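Local coordinates for protein geranyltranstransferase (Staphylococcus aureus, PDB 1RTR) that probably catalyses the head-to-tail condensation of isopentenyl pyrophosphate with allylic pyrophosphates to make farnesyl pyrophosphate, at residues A[9-21]-A[61-73]. Numbering follows the deposited sequence. Where two conformers were deposited one is given.
Sequences LIDEVNNELSVAI and YELGMKSAIALEM
In the all-helical isoprenyl-synthase fold, the N-terminal helix 6-18 lies across the start of helix 65-83, and Leu17 meets Ile69 where the two segments come nearest, their CA atoms 6.9 Å apart. The axes of the two short segments cross at -74° and come no closer than 10.7 Å, so side chains rather than backbones fill the interface. Ile69 lies at the middle of the contact. With CG1 anti to its own carbonyl carbon (chi1 -63°), it sends CD1 between Leu17 CD2, at 3.7 Å, and the CB methylene of Glu16, while its CG2 also lies alongside Leu17 CD2. The other branch of Leu17, CD1, rests on CG of Glu72, whose side chain it crosses at about a right angle. The carboxylate of Glu72 forms a salt bridge with Arg44.

One helical turn earlier on each helix, Met65, bent at chi2 and chi3, brings its methyl CE to 3.8 Å from Val13 CG2. Past the C-terminal end of helix 6-18, the chain turns so that Ala20 CB and Ile21 CD1 both touch the terminal methyl of Met73, CE, which the extended Met73 chain carries out to them. Ile21 also packs on His147 of the second subunit, placing this end of the contact beside the dimer partner.

The remaining end is polar as well as greasy. Tyr61, in the 3-10 turn leading into helix 65-83, donates its OH to Glu12 OE1 in a hydrogen bond modelled at 2.4 Å, shorter than expected, so its exact length is doubtful. The acceptor approaches at the edge of the phenol, in its plane, with the carboxylate turned 85° from the ring. Leu9 CD2 lies obliquely against the same ring, 3.6 Å from Tyr61 CE2; helix 45-56 continues this apolar patch through Leu51, which touches both Leu9 and Tyr61.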
loop_
_atom_site.group_PDB
_atom_site.type_symbol
_atom_site.label_atom_id
_atom_site.label_comp_id
_atom_site.label_asym_id
_atom_site.label_seq_id
_atom_site.Cartn_x
_atom_site.Cartn_y
_atom_site.Cartn_z
ATOM N N LEU A 9 -24.213 12.628 2.575
ATOM C CA LEU A 9 -23.167 11.709 2.136
ATOM C C LEU A 9 -21.959 11.744 3.081
ATOM O O LEU A 9 -21.475 10.696 3.506
ATOM C CB LEU A 9 -22.741 12.003 0.702
ATOM C CG LEU A 9 -23.507 11.262 -0.389
ATOM C CD1 LEU A 9 -23.224 11.916 -1.710
ATOM C CD2 LEU A 9 -23.136 9.800 -0.442
ATOM N N ILE A 10 -21.494 12.949 3.408
ATOM C CA ILE A 10 -20.437 13.151 4.400
ATOM C C ILE A 10 -20.729 12.371 5.683
ATOM O O ILE A 10 -19.834 11.742 6.246
ATOM C CB ILE A 10 -20.259 14.662 4.715
ATOM C CG1 ILE A 10 -19.751 15.417 3.482
ATOM C CG2 ILE A 10 -19.314 14.874 5.900
ATOM C CD1 ILE A 10 -19.495 16.914 3.704
ATOM N N ASP A 11 -21.985 12.418 6.128
ATOM C CA ASP A 11 -22.427 11.730 7.340
ATOM C C ASP A 11 -22.293 10.227 7.205
ATOM O O ASP A 11 -21.764 9.567 8.100
ATOM C CB ASP A 11 -23.882 12.076 7.659
ATOM C CG ASP A 11 -24.030 13.435 8.312
ATOM O OD1 ASP A 11 -25.177 13.936 8.358
ATOM O OD2 ASP A 11 -23.062 14.079 8.793
ATOM N N GLU A 12 -22.771 9.695 6.084
ATOM C CA GLU A 12 -22.687 8.267 5.823
ATOM C C GLU A 12 -21.236 7.796 5.758
ATOM O O GLU A 12 -20.895 6.758 6.333
ATOM C CB GLU A 12 -23.434 7.892 4.552
ATOM C CG GLU A 12 -23.710 6.406 4.463
ATOM C CD GLU A 12 -24.461 6.022 3.214
ATOM O OE1 GLU A 12 -24.909 6.926 2.471
ATOM O OE2 GLU A 12 -24.611 4.808 2.980
ATOM N N VAL A 13 -20.393 8.571 5.076
ATOM C CA VAL A 13 -18.963 8.298 5.005
ATOM C C VAL A 13 -18.379 8.268 6.417
ATOM O O VAL A 13 -17.678 7.321 6.785
ATOM C CB VAL A 13 -18.213 9.305 4.062
ATOM C CG1 VAL A 13 -16.711 9.311 4.310
ATOM C CG2 VAL A 13 -18.482 8.971 2.608
ATOM N N ASN A 14 -18.694 9.280 7.216
ATOM C CA ASN A 14 -18.203 9.331 8.590
ATOM C C ASN A 14 -18.618 8.121 9.447
ATOM O O ASN A 14 -17.793 7.589 10.193
ATOM C CB ASN A 14 -18.584 10.649 9.265
ATOM C CG ASN A 14 -17.801 11.848 8.719
ATOM O OD1 ASN A 14 -18.238 12.995 8.851
ATOM N ND2 ASN A 14 -16.640 11.589 8.115
ATOM N N ASN A 15 -19.869 7.669 9.315
ATOM C CA ASN A 15 -20.338 6.493 10.060
ATOM C C ASN A 15 -19.587 5.233 9.638
ATOM O O ASN A 15 -19.167 4.435 10.481
ATOM C CB ASN A 15 -21.854 6.313 9.918
ATOM C CG ASN A 15 -22.646 7.464 10.529
ATOM O OD1 ASN A 15 -22.268 8.022 11.555
ATOM N ND2 ASN A 15 -23.752 7.822 9.889
ATOM N N GLU A 16 -19.399 5.075 8.335
ATOM C CA GLU A 16 -18.632 3.950 7.809
ATOM C C GLU A 16 -17.161 3.986 8.235
ATOM O O GLU A 16 -16.590 2.953 8.555
ATOM C CB GLU A 16 -18.761 3.864 6.292
ATOM C CG GLU A 16 -20.177 3.564 5.825
ATOM C CD GLU A 16 -20.506 2.079 5.815
ATOM O OE1 GLU A 16 -19.639 1.249 6.191
ATOM O OE2 GLU A 16 -21.640 1.740 5.409
ATOM N N LEU A 17 -16.563 5.170 8.266
ATOM C CA LEU A 17 -15.155 5.288 8.621
ATOM C C LEU A 17 -14.887 5.048 10.107
ATOM O O LEU A 17 -13.817 4.562 10.461
ATOM C CB LEU A 17 -14.593 6.649 8.201
ATOM C CG LEU A 17 -14.373 6.956 6.717
ATOM C CD1 LEU A 17 -13.993 8.417 6.562
ATOM C CD2 LEU A 17 -13.310 6.073 6.090
ATOM N N SER A 18 -15.847 5.399 10.968
ATOM C CA SER A 18 -15.713 5.221 12.420
ATOM C C SER A 18 -15.695 3.746 12.825
ATOM O O SER A 18 -15.182 3.380 13.889
ATOM C CB SER A 18 -16.847 5.939 13.164
ATOM O OG SER A 18 -18.079 5.243 13.033
ATOM N N VAL A 19 -16.250 2.908 11.963
ATOM C CA VAL A 19 -16.403 1.499 12.252
ATOM C C VAL A 19 -15.737 0.627 11.164
ATOM O O VAL A 19 -16.115 -0.524 10.964
ATOM C CB VAL A 19 -17.915 1.181 12.471
ATOM C CG1 VAL A 19 -18.649 0.966 11.138
ATOM C CG2 VAL A 19 -18.104 0.012 13.425
ATOM N N ALA A 20 -14.722 1.181 10.490
ATOM C CA ALA A 20 -14.074 0.528 9.336
ATOM C C ALA A 20 -12.867 -0.331 9.711
ATOM O O ALA A 20 -12.401 -1.135 8.911
ATOM C CB ALA A 20 -13.677 1.564 8.281
ATOM N N ILE A 21 -12.362 -0.135 10.923
ATOM C CA ILE A 21 -11.264 -0.926 11.461
ATOM C C ILE A 21 -11.750 -1.597 12.747
ATOM O O ILE A 21 -12.290 -0.933 13.626
ATOM C CB ILE A 21 -10.008 -0.033 11.736
ATOM C CG1 ILE A 21 -9.633 0.797 10.505
ATOM C CG2 ILE A 21 -8.816 -0.865 12.211
ATOM C CD1 ILE A 21 -9.260 -0.022 9.265
ATOM N N TYR A 61 -25.105 4.348 -6.071
ATOM C CA TYR A 61 -23.908 4.895 -5.445
ATOM C C TYR A 61 -23.256 3.986 -4.387
ATOM O O TYR A 61 -22.053 4.123 -4.099
ATOM C CB TYR A 61 -24.155 6.319 -4.913
ATOM C CG TYR A 61 -24.682 6.399 -3.504
ATOM C CD1 TYR A 61 -26.052 6.540 -3.257
ATOM C CD2 TYR A 61 -23.816 6.356 -2.418
ATOM C CE1 TYR A 61 -26.544 6.617 -1.968
ATOM C CE2 TYR A 61 -24.296 6.431 -1.126
ATOM C CZ TYR A 61 -25.659 6.560 -0.906
ATOM O OH TYR A 61 -26.122 6.630 0.389
ATOM N N GLU A 62 -24.032 3.060 -3.821
ATOM C CA GLU A 62 -23.516 2.194 -2.754
ATOM C C GLU A 62 -22.539 1.165 -3.293
ATOM O O GLU A 62 -21.698 0.657 -2.551
ATOM C CB GLU A 62 -24.639 1.523 -1.947
ATOM C CG GLU A 62 -25.415 2.488 -1.063
ATOM C CD GLU A 62 -24.685 2.881 0.209
ATOM O OE1 GLU A 62 -25.200 3.754 0.935
ATOM O OE2 GLU A 62 -23.603 2.326 0.501
ATOM N N LEU A 63 -22.631 0.886 -4.588
ATOM C CA LEU A 63 -21.633 0.047 -5.255
ATOM C C LEU A 63 -20.208 0.540 -5.007
ATOM O O LEU A 63 -19.283 -0.258 -4.913
ATOM C CB LEU A 63 -21.923 -0.083 -6.749
ATOM C CG LEU A 63 -23.062 -1.011 -7.193
ATOM C CD1 LEU A 63 -23.251 -0.980 -8.714
ATOM C CD2 LEU A 63 -22.834 -2.447 -6.749
ATOM N N GLY A 64 -20.038 1.850 -4.860
ATOM C CA GLY A 64 -18.715 2.423 -4.719
ATOM C C GLY A 64 -18.306 2.781 -3.311
ATOM O O GLY A 64 -17.251 3.401 -3.114
ATOM N N MET A 65 -19.113 2.400 -2.324
ATOM C CA MET A 65 -18.804 2.769 -0.944
ATOM C C MET A 65 -17.457 2.245 -0.464
ATOM O O MET A 65 -16.690 2.996 0.143
ATOM C CB MET A 65 -19.892 2.355 0.041
ATOM C CG MET A 65 -19.627 2.930 1.447
ATOM S SD MET A 65 -19.766 4.738 1.475
ATOM C CE MET A 65 -18.438 5.185 2.256
ATOM N N LYS A 66 -17.165 0.970 -0.726
ATOM C CA LYS A 66 -15.896 0.404 -0.285
ATOM C C LYS A 66 -14.711 1.107 -0.953
ATOM O O LYS A 66 -13.740 1.443 -0.270
ATOM C CB LYS A 66 -15.859 -1.120 -0.464
ATOM C CG LYS A 66 -16.650 -1.891 0.610
ATOM C CD LYS A 66 -15.983 -3.226 0.960
ATOM C CE LYS A 66 -16.995 -4.333 1.298
ATOM N NZ LYS A 66 -17.468 -4.238 2.717
ATOM N N SER A 67 -14.813 1.354 -2.266
ATOM C CA SER A 67 -13.784 2.095 -3.013
ATOM C C SER A 67 -13.577 3.501 -2.447
ATOM O O SER A 67 -12.440 3.932 -2.255
ATOM C CB SER A 67 -14.129 2.175 -4.502
ATOM O OG SER A 67 -14.032 0.898 -5.108
ATOM N N ALA A 68 -14.688 4.193 -2.156
ATOM C CA ALA A 68 -14.663 5.492 -1.492
ATOM C C ALA A 68 -13.984 5.433 -0.125
ATOM O O ALA A 68 -13.183 6.318 0.205
ATOM C CB ALA A 68 -16.077 6.065 -1.368
ATOM N N ILE A 69 -14.297 4.407 0.669
ATOM C CA ILE A 69 -13.645 4.222 1.972
ATOM C C ILE A 69 -12.146 3.999 1.785
ATOM O O ILE A 69 -11.328 4.646 2.450
ATOM C CB ILE A 69 -14.267 3.037 2.762
ATOM C CG1 ILE A 69 -15.740 3.296 3.097
ATOM C CG2 ILE A 69 -13.489 2.771 4.033
ATOM C CD1 ILE A 69 -15.981 4.554 3.957
ATOM N N ALA A 70 -11.796 3.078 0.884
ATOM C CA ALA A 70 -10.407 2.877 0.474
ATOM C C ALA A 70 -9.735 4.196 0.109
ATOM O O ALA A 70 -8.659 4.509 0.618
ATOM C CB ALA A 70 -10.323 1.908 -0.677
ATOM N N LEU A 71 -10.387 4.980 -0.743
ATOM C CA LEU A 71 -9.842 6.258 -1.193
ATOM C C LEU A 71 -9.522 7.185 -0.027
ATOM O O LEU A 71 -8.463 7.831 -0.007
ATOM C CB LEU A 71 -10.809 6.939 -2.169
ATOM C CG LEU A 71 -10.359 8.227 -2.868
ATOM C CD1 LEU A 71 -8.900 8.149 -3.405
ATOM C CD2 LEU A 71 -11.346 8.572 -3.974
ATOM N N GLU A 72 -10.428 7.247 0.953
ATOM C CA GLU A 72 -10.198 8.096 2.128
ATOM C C GLU A 72 -9.082 7.536 3.031
ATOM O O GLU A 72 -8.329 8.309 3.650
ATOM C CB GLU A 72 -11.505 8.344 2.899
ATOM C CG GLU A 72 -11.410 9.362 4.033
ATOM C CD GLU A 72 -11.251 10.809 3.571
ATOM O OE1 GLU A 72 -11.356 11.096 2.353
ATOM O OE2 GLU A 72 -11.008 11.679 4.443
ATOM N N MET A 73 -8.964 6.206 3.093
ATOM C CA MET A 73 -7.853 5.573 3.815
ATOM C C MET A 73 -6.510 6.002 3.200
ATOM O O MET A 73 -5.566 6.343 3.929
ATOM C CB MET A 73 -7.985 4.044 3.799
ATOM C CG MET A 73 -8.795 3.435 4.951
ATOM S SD MET A 73 -9.126 1.669 4.735
ATOM C CE MET A 73 -10.396 1.474 5.933
#